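Local atomic coordinates of Nsp15 (Middle East respiratory syndrome-related coronavirus, PDB entry 5YVD), a protein that acts as a coronavirus endoribonuclease of the EndoU family, probably cleaving RNA at uridylates, and assembles from six copies of its chain. Residues A25-D29 with K30-K34; D78-K82 with F83-D87; T48-T51 with N52-F55; F136-D139 with R140-K144. One frame throughout, in Å; residues are numbered along the deposited sequence.

Contact 1 of 4, residues A25-D29 with K30-K34; sequences AVVND and KIFTK
Ala25 to Val27 pair with Lys30 to Phe32 in a tight antiparallel hairpin, a local contact at the first turn of the three-stranded sheet in the N-terminal oligomerisation region. The register rests on four backbone hydrogen bonds. Ala25 N to Phe32 O (2.9 Å) and Phe32 N to Ala25 O (3.0 Å) fix one pair, and Val27 N to Lys30 O and Lys30 N to Val27 O, each 2.9 Å, fix the one next to the turn. Between them, Val26 and Ile31 form a non-hydrogen-bonded pair on the face opposite Val27 and Phe32, side by side, with Val26 CG2 3.7 Å from Ile31 CD1. On the face shared by Ala25, Val27, Lys30 and Phe32, Val27 crosses the Phe32 side chain at about a right angle and sets CG2 3.8 Å from CD2 of the ring. At the turn, the Lys30 chain bends in its outer half (chi4 -62°), which brings NZ to the syn side of Asp29 OD1 in a 3.2 Å salt bridge. Val26 also meets Val26 of the second subunit. Asn28 takes the positive-phi corner (58°) of a type II' turn from Val27 to Lys30, a turn characteristic of two-residue beta hairpins.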
loop_
_atom_site.group_PDB
_atom_site.type_symbol
_atom_site.label_atom_id
_atom_site.label_comp_id
_atom_site.label_asym_id
_atom_site.label_seq_id
_atom_site.Cartn_x
_atom_site.Cartn_y
_atom_site.Cartn_z
ATOM N N ALA A 25 -6.440 10.220 -11.052
ATOM C CA ALA A 25 -5.358 9.460 -10.382
ATOM C C ALA A 25 -5.877 8.240 -9.649
ATOM O O ALA A 25 -6.902 8.299 -9.015
ATOM C CB ALA A 25 -4.611 10.354 -9.404
ATOM N N VAL A 26 -5.165 7.133 -9.739
ATOM C CA VAL A 26 -5.456 5.944 -8.907
ATOM C C VAL A 26 -4.388 5.784 -7.829
ATOM O O VAL A 26 -3.255 5.410 -8.119
ATOM C CB VAL A 26 -5.477 4.627 -9.711
ATOM C CG1 VAL A 26 -5.881 3.459 -8.817
ATOM C CG2 VAL A 26 -6.422 4.731 -10.899
ATOM N N VAL A 27 -4.763 6.040 -6.585
ATOM C CA VAL A 27 -3.809 6.106 -5.522
ATOM C C VAL A 27 -4.211 5.097 -4.475
ATOM O O VAL A 27 -5.076 5.361 -3.642
ATOM C CB VAL A 27 -3.747 7.524 -4.899
ATOM C CG1 VAL A 27 -2.515 7.646 -4.001
ATOM C CG2 VAL A 27 -3.757 8.614 -5.974
ATOM N N ASN A 28 -3.544 3.947 -4.527
ATOM C CA ASN A 28 -3.771 2.825 -3.627
ATOM C C ASN A 28 -5.237 2.410 -3.759
ATOM O O ASN A 28 -5.675 2.002 -4.824
ATOM C CB ASN A 28 -3.380 3.186 -2.177
ATOM C CG ASN A 28 -1.907 3.548 -2.032
ATOM O OD1 ASN A 28 -1.585 4.543 -1.398
ATOM N ND2 ASN A 28 -1.005 2.742 -2.618
ATOM N N ASP A 29 -5.987 2.546 -2.673
ATOM C CA ASP A 29 -7.389 2.187 -2.646
ATOM C C ASP A 29 -8.335 3.296 -3.149
ATOM O O ASP A 29 -9.553 3.096 -3.167
ATOM C CB ASP A 29 -7.744 1.812 -1.208
ATOM C CG ASP A 29 -7.617 2.993 -0.255
ATOM O OD1 ASP A 29 -8.482 3.162 0.624
ATOM O OD2 ASP A 29 -6.655 3.780 -0.408
ATOM N N LYS A 30 -7.801 4.443 -3.581
ATOM C CA LYS A 30 -8.659 5.595 -3.913
ATOM C C LYS A 30 -8.607 6.085 -5.363
ATOM O O LYS A 30 -7.653 5.840 -6.098
ATOM C CB LYS A 30 -8.353 6.757 -2.973
ATOM C CG LYS A 30 -8.620 6.419 -1.514
ATOM C CD LYS A 30 -8.276 7.568 -0.569
ATOM C CE LYS A 30 -7.686 7.057 0.738
ATOM N NZ LYS A 30 -8.655 6.204 1.472
ATOM N N ILE A 31 -9.669 6.781 -5.758
ATOM C CA ILE A 31 -9.736 7.462 -7.043
ATOM C C ILE A 31 -9.920 8.984 -6.833
ATOM O O ILE A 31 -10.813 9.420 -6.103
ATOM C CB ILE A 31 -10.887 6.918 -7.889
ATOM C CG1 ILE A 31 -10.696 5.428 -8.164
ATOM C CG2 ILE A 31 -11.012 7.690 -9.192
ATOM C CD1 ILE A 31 -9.764 5.097 -9.302
ATOM N N PHE A 32 -9.048 9.780 -7.462
ATOM C CA PHE A 32 -9.164 11.235 -7.411
ATOM C C PHE A 32 -9.335 11.822 -8.784
ATOM O O PHE A 32 -8.873 11.242 -9.742
ATOM C CB PHE A 32 -7.913 11.835 -6.820
ATOM C CG PHE A 32 -7.682 11.475 -5.396
ATOM C CD1 PHE A 32 -7.992 12.360 -4.388
ATOM C CD2 PHE A 32 -7.107 10.268 -5.066
ATOM C CE1 PHE A 32 -7.760 12.026 -3.068
ATOM C CE2 PHE A 32 -6.842 9.945 -3.753
ATOM C CZ PHE A 32 -7.171 10.818 -2.756
ATOM N N THR A 33 -9.958 12.987 -8.873
ATOM C CA THR A 33 -10.055 13.702 -10.155
ATOM C C THR A 33 -9.697 15.167 -9.966
ATOM O O THR A 33 -10.024 15.761 -8.950
ATOM C CB THR A 33 -11.481 13.564 -10.765
ATOM O OG1 THR A 33 -11.501 13.942 -12.150
ATOM C CG2 THR A 33 -12.502 14.398 -9.997
ATOM N N LYS A 34 -9.019 15.759 -10.942
ATOM C CA LYS A 34 -8.752 17.203 -10.897
ATOM C C LYS A 34 -10.060 17.918 -11.123
ATOM O O LYS A 34 -10.774 17.582 -12.041
ATOM C CB LYS A 34 -7.724 17.639 -11.948
ATOM C CG LYS A 34 -6.339 17.931 -11.387
ATOM C CD LYS A 34 -5.276 18.056 -12.482
ATOM C CE LYS A 34 -5.370 19.346 -13.293
ATOM N NZ LYS A 34 -5.064 20.544 -12.465
#

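Contact 2 of 4, residues D78-K82 with F83-D87; sequences DICYK and FVLWD
The backbone bends back between Cys80 and Phe83, whose CA atoms are 5.9 Å apart, with Lys82 at positive phi and no direct hydrogen bond closing the bend. The side chains make a cysteine sulfur-aromatic contact in the connection from strand 79-80, an edge strand of the mixed sheet of the middle domain within this chain, to strand 86-87. One water takes the place of a direct backbone link: it donates to the carbonyl oxygens of both Cys80 and Phe83, bridging the two ends of the bend.

Phe83 carries CG between its own backbone N and carbonyl carbon (chi1 69°), a setting that folds the ring back against Cys80. The Cys80 methylene sits over one ring face, its CB 3.7 Å from the centroid of the Phe83 ring and only 15° off the normal, which meets the geometry of a CH-pi contact. The sulfur approaches obliquely: Cys80 SG lies 4.0 Å from the same Phe83 centroid but 41° off the normal, displaced toward the CE2-CZ side. Tyr81 O lies near the ring plane, at the edge, 3.2 Å from Phe83 CD1. The ring also has a cation-pi partner in Arg64, and Tyr81 turns away to meet Phe117 and helix 124-129. Leu85 places CG in the plane of the Phe83 ring, at its edge, and its CD1 touches Cys80 SG at 3.9 Å.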
loop_
_atom_site.group_PDB
_atom_site.type_symbol
_atom_site.label_atom_id
_atom_site.label_comp_id
_atom_site.label_asym_id
_atom_site.label_seq_id
_atom_site.Cartn_x
_atom_site.Cartn_y
_atom_site.Cartn_z
ATOM N N ASP A 78 -24.784 -17.462 -8.944
ATOM C CA ASP A 78 -23.335 -17.270 -8.962
ATOM C C ASP A 78 -22.913 -15.945 -9.634
ATOM O O ASP A 78 -21.953 -15.323 -9.213
ATOM C CB ASP A 78 -22.643 -18.479 -9.643
ATOM C CG ASP A 78 -23.000 -19.835 -8.970
ATOM O OD1 ASP A 78 -22.355 -20.254 -7.979
ATOM O OD2 ASP A 78 -23.936 -20.496 -9.455
ATOM N N ILE A 79 -23.643 -15.497 -10.649
ATOM C CA ILE A 79 -23.222 -14.332 -11.461
ATOM C C ILE A 79 -24.427 -13.717 -12.198
ATOM O O ILE A 79 -25.476 -14.373 -12.337
ATOM C CB ILE A 79 -22.129 -14.792 -12.437
ATOM C CG1 ILE A 79 -21.589 -13.651 -13.288
ATOM C CG2 ILE A 79 -22.641 -15.902 -13.337
ATOM C CD1 ILE A 79 -20.268 -14.015 -13.946
ATOM N N CYS A 80 -24.322 -12.463 -12.635
ATOM C CA CYS A 80 -25.447 -11.840 -13.329
ATOM C C CYS A 80 -25.141 -11.675 -14.834
ATOM O O CYS A 80 -23.984 -11.559 -15.237
ATOM C CB CYS A 80 -25.799 -10.489 -12.686
ATOM S SG CYS A 80 -26.596 -10.536 -11.049
ATOM N N TYR A 81 -26.192 -11.658 -15.659
ATOM C CA TYR A 81 -26.054 -11.574 -17.109
ATOM C C TYR A 81 -26.263 -10.177 -17.625
ATOM O O TYR A 81 -27.385 -9.700 -17.709
ATOM C CB TYR A 81 -27.059 -12.488 -17.800
ATOM C CG TYR A 81 -26.908 -12.562 -19.316
ATOM C CD1 TYR A 81 -27.814 -11.918 -20.161
ATOM C CD2 TYR A 81 -25.864 -13.294 -19.906
ATOM C CE1 TYR A 81 -27.695 -11.996 -21.537
ATOM C CE2 TYR A 81 -25.739 -13.373 -21.290
ATOM C CZ TYR A 81 -26.657 -12.718 -22.108
ATOM O OH TYR A 81 -26.555 -12.809 -23.491
ATOM N N LYS A 82 -25.162 -9.539 -17.983
ATOM C CA LYS A 82 -25.164 -8.243 -18.648
ATOM C C LYS A 82 -25.570 -7.126 -17.714
ATOM O O LYS A 82 -25.873 -6.028 -18.154
ATOM C CB LYS A 82 -26.006 -8.262 -19.927
ATOM C CG LYS A 82 -25.260 -8.833 -21.124
ATOM C CD LYS A 82 -26.163 -8.866 -22.354
ATOM C CE LYS A 82 -25.402 -8.547 -23.632
ATOM N NZ LYS A 82 -24.285 -9.505 -23.859
ATOM N N PHE A 83 -25.519 -7.399 -16.421
ATOM C CA PHE A 83 -25.637 -6.348 -15.434
ATOM C C PHE A 83 -24.853 -6.747 -14.204
ATOM O O PHE A 83 -24.375 -7.851 -14.088
ATOM C CB PHE A 83 -27.116 -6.040 -15.081
ATOM C CG PHE A 83 -27.819 -7.142 -14.326
ATOM C CD1 PHE A 83 -28.367 -8.218 -15.001
ATOM C CD2 PHE A 83 -27.938 -7.098 -12.947
ATOM C CE1 PHE A 83 -28.996 -9.234 -14.311
ATOM C CE2 PHE A 83 -28.579 -8.122 -12.256
ATOM C CZ PHE A 83 -29.106 -9.186 -12.939
ATOM N N VAL A 84 -24.742 -5.820 -13.279
ATOM C CA VAL A 84 -23.973 -6.027 -12.074
ATOM C C VAL A 84 -24.725 -5.336 -10.956
ATOM O O VAL A 84 -25.368 -4.303 -11.173
ATOM C CB VAL A 84 -22.552 -5.456 -12.259
ATOM C CG1 VAL A 84 -22.421 -4.052 -11.676
ATOM C CG2 VAL A 84 -21.521 -6.413 -11.693
ATOM N N LEU A 85 -24.677 -5.934 -9.776
ATOM C CA LEU A 85 -25.487 -5.486 -8.661
ATOM C C LEU A 85 -24.595 -4.994 -7.555
ATOM O O LEU A 85 -23.733 -5.750 -7.082
ATOM C CB LEU A 85 -26.341 -6.636 -8.167
ATOM C CG LEU A 85 -27.537 -7.032 -9.047
ATOM C CD1 LEU A 85 -28.287 -8.192 -8.401
ATOM C CD2 LEU A 85 -28.508 -5.878 -9.268
ATOM N N TRP A 86 -24.790 -3.731 -7.152
ATOM C CA TRP A 86 -24.003 -3.121 -6.061
ATOM C C TRP A 86 -24.669 -3.373 -4.723
ATOM O O TRP A 86 -25.876 -3.160 -4.587
ATOM C CB TRP A 86 -23.817 -1.615 -6.271
ATOM C CG TRP A 86 -22.734 -0.987 -5.417
ATOM C CD1 TRP A 86 -22.903 -0.096 -4.390
ATOM C CD2 TRP A 86 -21.315 -1.185 -5.536
ATOM N NE1 TRP A 86 -21.676 0.279 -3.869
ATOM C CE2 TRP A 86 -20.689 -0.379 -4.546
ATOM C CE3 TRP A 86 -20.510 -1.955 -6.383
ATOM C CZ2 TRP A 86 -19.306 -0.336 -4.377
ATOM C CZ3 TRP A 86 -19.100 -1.887 -6.221
ATOM C CH2 TRP A 86 -18.529 -1.093 -5.226
ATOM N N ASP A 87 -23.876 -3.859 -3.766
ATOM C CA ASP A 87 -24.278 -3.961 -2.361
ATOM C C ASP A 87 -23.717 -2.769 -1.534
ATOM O O ASP A 87 -22.492 -2.667 -1.287
ATOM C CB ASP A 87 -23.808 -5.297 -1.784
ATOM C CG ASP A 87 -24.235 -5.488 -0.333
ATOM O OD1 ASP A 87 -24.268 -4.488 0.402
ATOM O OD2 ASP A 87 -24.511 -6.633 0.074
HETATM O O HOH W 1 -22.443 -9.423 -14.396
#

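Contact 3 of 4, residues T48-T51 with N52-F55; sequences TLPT and NIAF
Pro50 O is gripped by two backbone N-H groups, those of Ile53 (N to O 2.8 Å) and Ala54 (N to O 3.0 Å). Pro50 is the N-cap of helix 51-59, so this carbonyl opens the helical bonding pattern. The two donors reach it differently: Ala54 N comes nearly along the C=O axis in a straight bond (168° at the hydrogen), whereas Ile53 N stands above the carbonyl plane and its bond is bent (141°). The next carbonyl, Thr51 O, accepts from Phe55 N at 3.1 Å, continuing the i to i+4 pattern.

Side chains pack along this first turn. Pro50 CB rests 4.0 Å from Ile53 CG1, while Leu49 CB and Ala54 CB approach to 4.5 Å from the two positions of a hydrophobic staple, the residue before the N-cap and the fourth after it. Thr51 OG1 is bonded to Asn28 O of the hairpin and to Asn45. Asn52 directs its amide across a subunit boundary, ND2 to O of Val24 and OD1 to N of Val26, both of the second subunit. Its CG lies between backbone N and carbonyl carbon (chi1 60°), which swings the amide back toward the cap and leaves Asn52 OD1 3.6 Å from Pro50 CB.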
loop_
_atom_site.group_PDB
_atom_site.type_symbol
_atom_site.label_atom_id
_atom_site.label_comp_id
_atom_site.label_asym_id
_atom_site.label_seq_id
_atom_site.Cartn_x
_atom_site.Cartn_y
_atom_site.Cartn_z
ATOM N N THR A 48 -11.855 -6.685 -3.086
ATOM C CA THR A 48 -10.598 -7.399 -3.339
ATOM C C THR A 48 -10.132 -7.192 -4.760
ATOM O O THR A 48 -9.172 -7.849 -5.188
ATOM C CB THR A 48 -10.694 -8.932 -3.077
ATOM O OG1 THR A 48 -11.564 -9.552 -4.049
ATOM C CG2 THR A 48 -11.131 -9.216 -1.600
ATOM N N LEU A 49 -10.764 -6.258 -5.471
ATOM C CA LEU A 49 -10.453 -6.000 -6.874
ATOM C C LEU A 49 -9.580 -4.728 -7.038
ATOM O O LEU A 49 -9.574 -3.845 -6.173
ATOM C CB LEU A 49 -11.729 -5.868 -7.685
ATOM C CG LEU A 49 -12.595 -7.118 -7.785
ATOM C CD1 LEU A 49 -13.920 -6.792 -8.435
ATOM C CD2 LEU A 49 -11.905 -8.219 -8.584
ATOM N N PRO A 50 -8.838 -4.639 -8.148
ATOM C CA PRO A 50 -8.050 -3.482 -8.402
ATOM C C PRO A 50 -8.932 -2.244 -8.356
ATOM O O PRO A 50 -10.007 -2.205 -8.966
ATOM C CB PRO A 50 -7.533 -3.731 -9.808
ATOM C CG PRO A 50 -7.482 -5.202 -9.923
ATOM C CD PRO A 50 -8.783 -5.555 -9.296
ATOM N N THR A 51 -8.458 -1.241 -7.629
ATOM C CA THR A 51 -9.210 -0.053 -7.413
ATOM C C THR A 51 -9.913 0.477 -8.666
ATOM O O THR A 51 -11.091 0.877 -8.599
ATOM C CB THR A 51 -8.296 1.021 -6.845
ATOM O OG1 THR A 51 -7.776 0.580 -5.602
ATOM C CG2 THR A 51 -9.076 2.274 -6.594
ATOM N N ASN A 52 -9.217 0.517 -9.801
ATOM C CA ASN A 52 -9.815 1.141 -10.988
ATOM C C ASN A 52 -10.990 0.320 -11.551
ATOM O O ASN A 52 -11.869 0.856 -12.215
ATOM C CB ASN A 52 -8.774 1.411 -12.078
ATOM C CG ASN A 52 -8.099 0.162 -12.550
ATOM O OD1 ASN A 52 -7.682 -0.660 -11.743
ATOM N ND2 ASN A 52 -7.992 0.002 -13.858
ATOM N N ILE A 53 -10.999 -0.977 -11.255
ATOM C CA ILE A 53 -12.022 -1.886 -11.739
ATOM C C ILE A 53 -13.226 -1.830 -10.819
ATOM O O ILE A 53 -14.384 -1.803 -11.281
ATOM C CB ILE A 53 -11.497 -3.337 -11.775
ATOM C CG1 ILE A 53 -10.310 -3.448 -12.715
ATOM C CG2 ILE A 53 -12.572 -4.300 -12.263
ATOM C CD1 ILE A 53 -10.677 -3.418 -14.180
ATOM N N ALA A 54 -12.943 -1.817 -9.517
ATOM C CA ALA A 54 -13.977 -1.752 -8.509
ATOM C C ALA A 54 -14.804 -0.496 -8.721
ATOM O O ALA A 54 -16.019 -0.504 -8.606
ATOM C CB ALA A 54 -13.362 -1.749 -7.135
ATOM N N PHE A 55 -14.121 0.578 -9.062
ATOM C CA PHE A 55 -14.747 1.846 -9.394
ATOM C C PHE A 55 -15.618 1.757 -10.622
ATOM O O PHE A 55 -16.640 2.447 -10.695
ATOM C CB PHE A 55 -13.640 2.884 -9.627
ATOM C CG PHE A 55 -14.115 4.197 -10.192
ATOM C CD1 PHE A 55 -15.059 4.963 -9.523
ATOM C CD2 PHE A 55 -13.567 4.693 -11.360
ATOM C CE1 PHE A 55 -15.456 6.184 -10.031
ATOM C CE2 PHE A 55 -13.974 5.895 -11.880
ATOM C CZ PHE A 55 -14.916 6.641 -11.213
#

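Contact 4 of 4, residues F136-D139 with R140-K144; sequences FISD and RKIKK
Phe136 meets Ile142 where the chain leaves strand 134-138, the two side chains crossing at about a right angle. With CG anti to the backbone N (chi1 -166°), the Phe136 ring turns its CD1-CE1 side to the isoleucine, whose CD1 lies 3.7 Å from Phe136 CD1 and also touches CE1. The methyl approaches the ring obliquely. The same ring meets Phe128, and both Phe136 and Ile142 pack on Leu125, so helix 124-129 helps to enclose this apolar pair.

Two residues on, Ser138 also faces the returning chain, and its hydroxyl oxygen accepts the backbone N-H of Arg140, OG to N 3.0 Å with 147° at the hydrogen. This is the geometry of an ST turn, though the position of the hydroxyl is uncertain at this resolution; it lies at the end of the middle strand of the mixed sheet, which is flanked by strands 115-118 and 174-178. Strand 174-178 also reaches the outgoing loop, where Tyr176 OH is hydrogen-bonded to Ile142 N.

Asp139, the last of the segment, lies alongside Arg140, both side chains pointing the same way. Its OD1 packs 3.5 Å from Arg140 CG, on the aliphatic part of the arginine. The charged ends stay further apart: Asp139 OD1 is 4.2 Å from Arg140 NE, beyond salt-bridge distance, with the carboxylate and guanidinium planes turned 55° from each other.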
loop_
_atom_site.group_PDB
_atom_site.type_symbol
_atom_site.label_atom_id
_atom_site.label_comp_id
_atom_site.label_asym_id
_atom_site.label_seq_id
_atom_site.Cartn_x
_atom_site.Cartn_y
_atom_site.Cartn_z
ATOM N N PHE A 136 -34.207 -16.598 -13.199
ATOM C CA PHE A 136 -34.806 -15.467 -13.903
ATOM C C PHE A 136 -35.575 -14.588 -12.947
ATOM O O PHE A 136 -36.327 -15.094 -12.109
ATOM C CB PHE A 136 -35.729 -15.914 -15.023
ATOM C CG PHE A 136 -36.094 -14.798 -15.958
ATOM C CD1 PHE A 136 -37.362 -14.244 -15.959
ATOM C CD2 PHE A 136 -35.139 -14.261 -16.791
ATOM C CE1 PHE A 136 -37.670 -13.182 -16.795
ATOM C CE2 PHE A 136 -35.437 -13.215 -17.635
ATOM C CZ PHE A 136 -36.704 -12.666 -17.637
ATOM N N ILE A 137 -35.379 -13.278 -13.078
ATOM C CA ILE A 137 -36.108 -12.318 -12.269
ATOM C C ILE A 137 -36.952 -11.438 -13.174
ATOM O O ILE A 137 -36.472 -10.987 -14.226
ATOM C CB ILE A 137 -35.184 -11.489 -11.330
ATOM C CG1 ILE A 137 -34.264 -10.543 -12.095
ATOM C CG2 ILE A 137 -34.338 -12.412 -10.461
ATOM C CD1 ILE A 137 -33.042 -10.078 -11.308
ATOM N N SER A 138 -38.216 -11.239 -12.780
ATOM C CA SER A 138 -39.122 -10.403 -13.545
ATOM C C SER A 138 -40.195 -9.736 -12.717
ATOM O O SER A 138 -40.555 -10.183 -11.640
ATOM C CB SER A 138 -39.766 -11.182 -14.718
ATOM O OG SER A 138 -41.123 -11.501 -14.476
ATOM N N ASP A 139 -40.707 -8.654 -13.278
ATOM C CA ASP A 139 -41.724 -7.825 -12.655
ATOM C C ASP A 139 -43.122 -8.387 -12.918
ATOM O O ASP A 139 -44.091 -7.919 -12.319
ATOM C CB ASP A 139 -41.630 -6.368 -13.162
ATOM C CG ASP A 139 -41.466 -6.263 -14.692
ATOM O OD1 ASP A 139 -41.418 -7.300 -15.400
ATOM O OD2 ASP A 139 -41.361 -5.123 -15.191
ATOM N N ARG A 140 -43.207 -9.389 -13.796
ATOM C CA ARG A 140 -44.479 -9.962 -14.224
ATOM C C ARG A 140 -44.413 -11.489 -14.402
ATOM O O ARG A 140 -43.427 -12.025 -14.911
ATOM C CB ARG A 140 -44.936 -9.296 -15.526
ATOM C CG ARG A 140 -43.936 -9.398 -16.667
ATOM C CD ARG A 140 -44.180 -8.363 -17.745
ATOM N NE ARG A 140 -43.303 -8.593 -18.898
ATOM C CZ ARG A 140 -43.531 -9.468 -19.884
ATOM N NH1 ARG A 140 -44.614 -10.241 -19.888
ATOM N NH2 ARG A 140 -42.661 -9.574 -20.882
ATOM N N LYS A 141 -45.469 -12.180 -13.966
ATOM C CA LYS A 141 -45.668 -13.603 -14.278
ATOM C C LYS A 141 -45.338 -13.868 -15.736
ATOM O O LYS A 141 -45.744 -13.096 -16.616
ATOM C CB LYS A 141 -47.128 -14.027 -14.028
ATOM C CG LYS A 141 -47.400 -14.590 -12.639
ATOM C CD LYS A 141 -48.715 -15.367 -12.565
ATOM C CE LYS A 141 -48.628 -16.772 -13.167
ATOM N NZ LYS A 141 -47.951 -17.732 -12.253
ATOM N N ILE A 142 -44.606 -14.948 -15.999
ATOM C CA ILE A 142 -44.333 -15.330 -17.382
ATOM C C ILE A 142 -45.102 -16.586 -17.696
ATOM O O ILE A 142 -44.794 -17.657 -17.158
ATOM C CB ILE A 142 -42.834 -15.501 -17.669
ATOM C CG1 ILE A 142 -42.198 -14.114 -17.785
ATOM C CG2 ILE A 142 -42.609 -16.257 -18.973
ATOM C CD1 ILE A 142 -40.697 -14.094 -17.594
ATOM N N LYS A 143 -46.109 -16.416 -18.559
ATOM C CA LYS A 143 -47.024 -17.476 -18.930
ATOM C C LYS A 143 -47.405 -18.189 -17.654
ATOM O O LYS A 143 -47.907 -17.557 -16.738
ATOM C CB LYS A 143 -46.405 -18.416 -19.976
ATOM C CG LYS A 143 -46.031 -17.727 -21.277
ATOM C CD LYS A 143 -45.879 -18.713 -22.434
ATOM C CE LYS A 143 -45.185 -18.073 -23.632
ATOM N NZ LYS A 143 -45.344 -18.861 -24.883
ATOM N N LYS A 144 -47.158 -19.486 -17.557
ATOM C CA LYS A 144 -47.628 -20.193 -16.393
ATOM C C LYS A 144 -46.557 -21.090 -15.802
ATOM O O LYS A 144 -46.860 -21.985 -15.019
ATOM C CB LYS A 144 -48.912 -20.982 -16.738
ATOM C CG LYS A 144 -49.966 -20.927 -15.637
ATOM C CD LYS A 144 -51.354 -21.333 -16.109
ATOM C CE LYS A 144 -51.891 -20.404 -17.191
ATOM N NZ LYS A 144 -53.291 -20.740 -17.562
#

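Along the chain the order is contact 1, contact 3, contact 2, contact 4, each closing before the next opens. Contacts 1 and 3 share the N-terminal oligomerisation region, with centres about 11 Å apart; they touch through Asn28 and Thr51, and both reach the second subunit, so hairpin and helix start together build part of the subunit interface. Contacts 2 and 4 both lie in the middle domain and reach one mixed sheet, at edge strand 79-80 and central strand 134-138, with centres about 19 Å apart and no touch. Trp86 packing on Ala54 joins contact 2 to contact 3 across the two regions, whereas contacts 1 and 4 lie about 42 Å apart between centres.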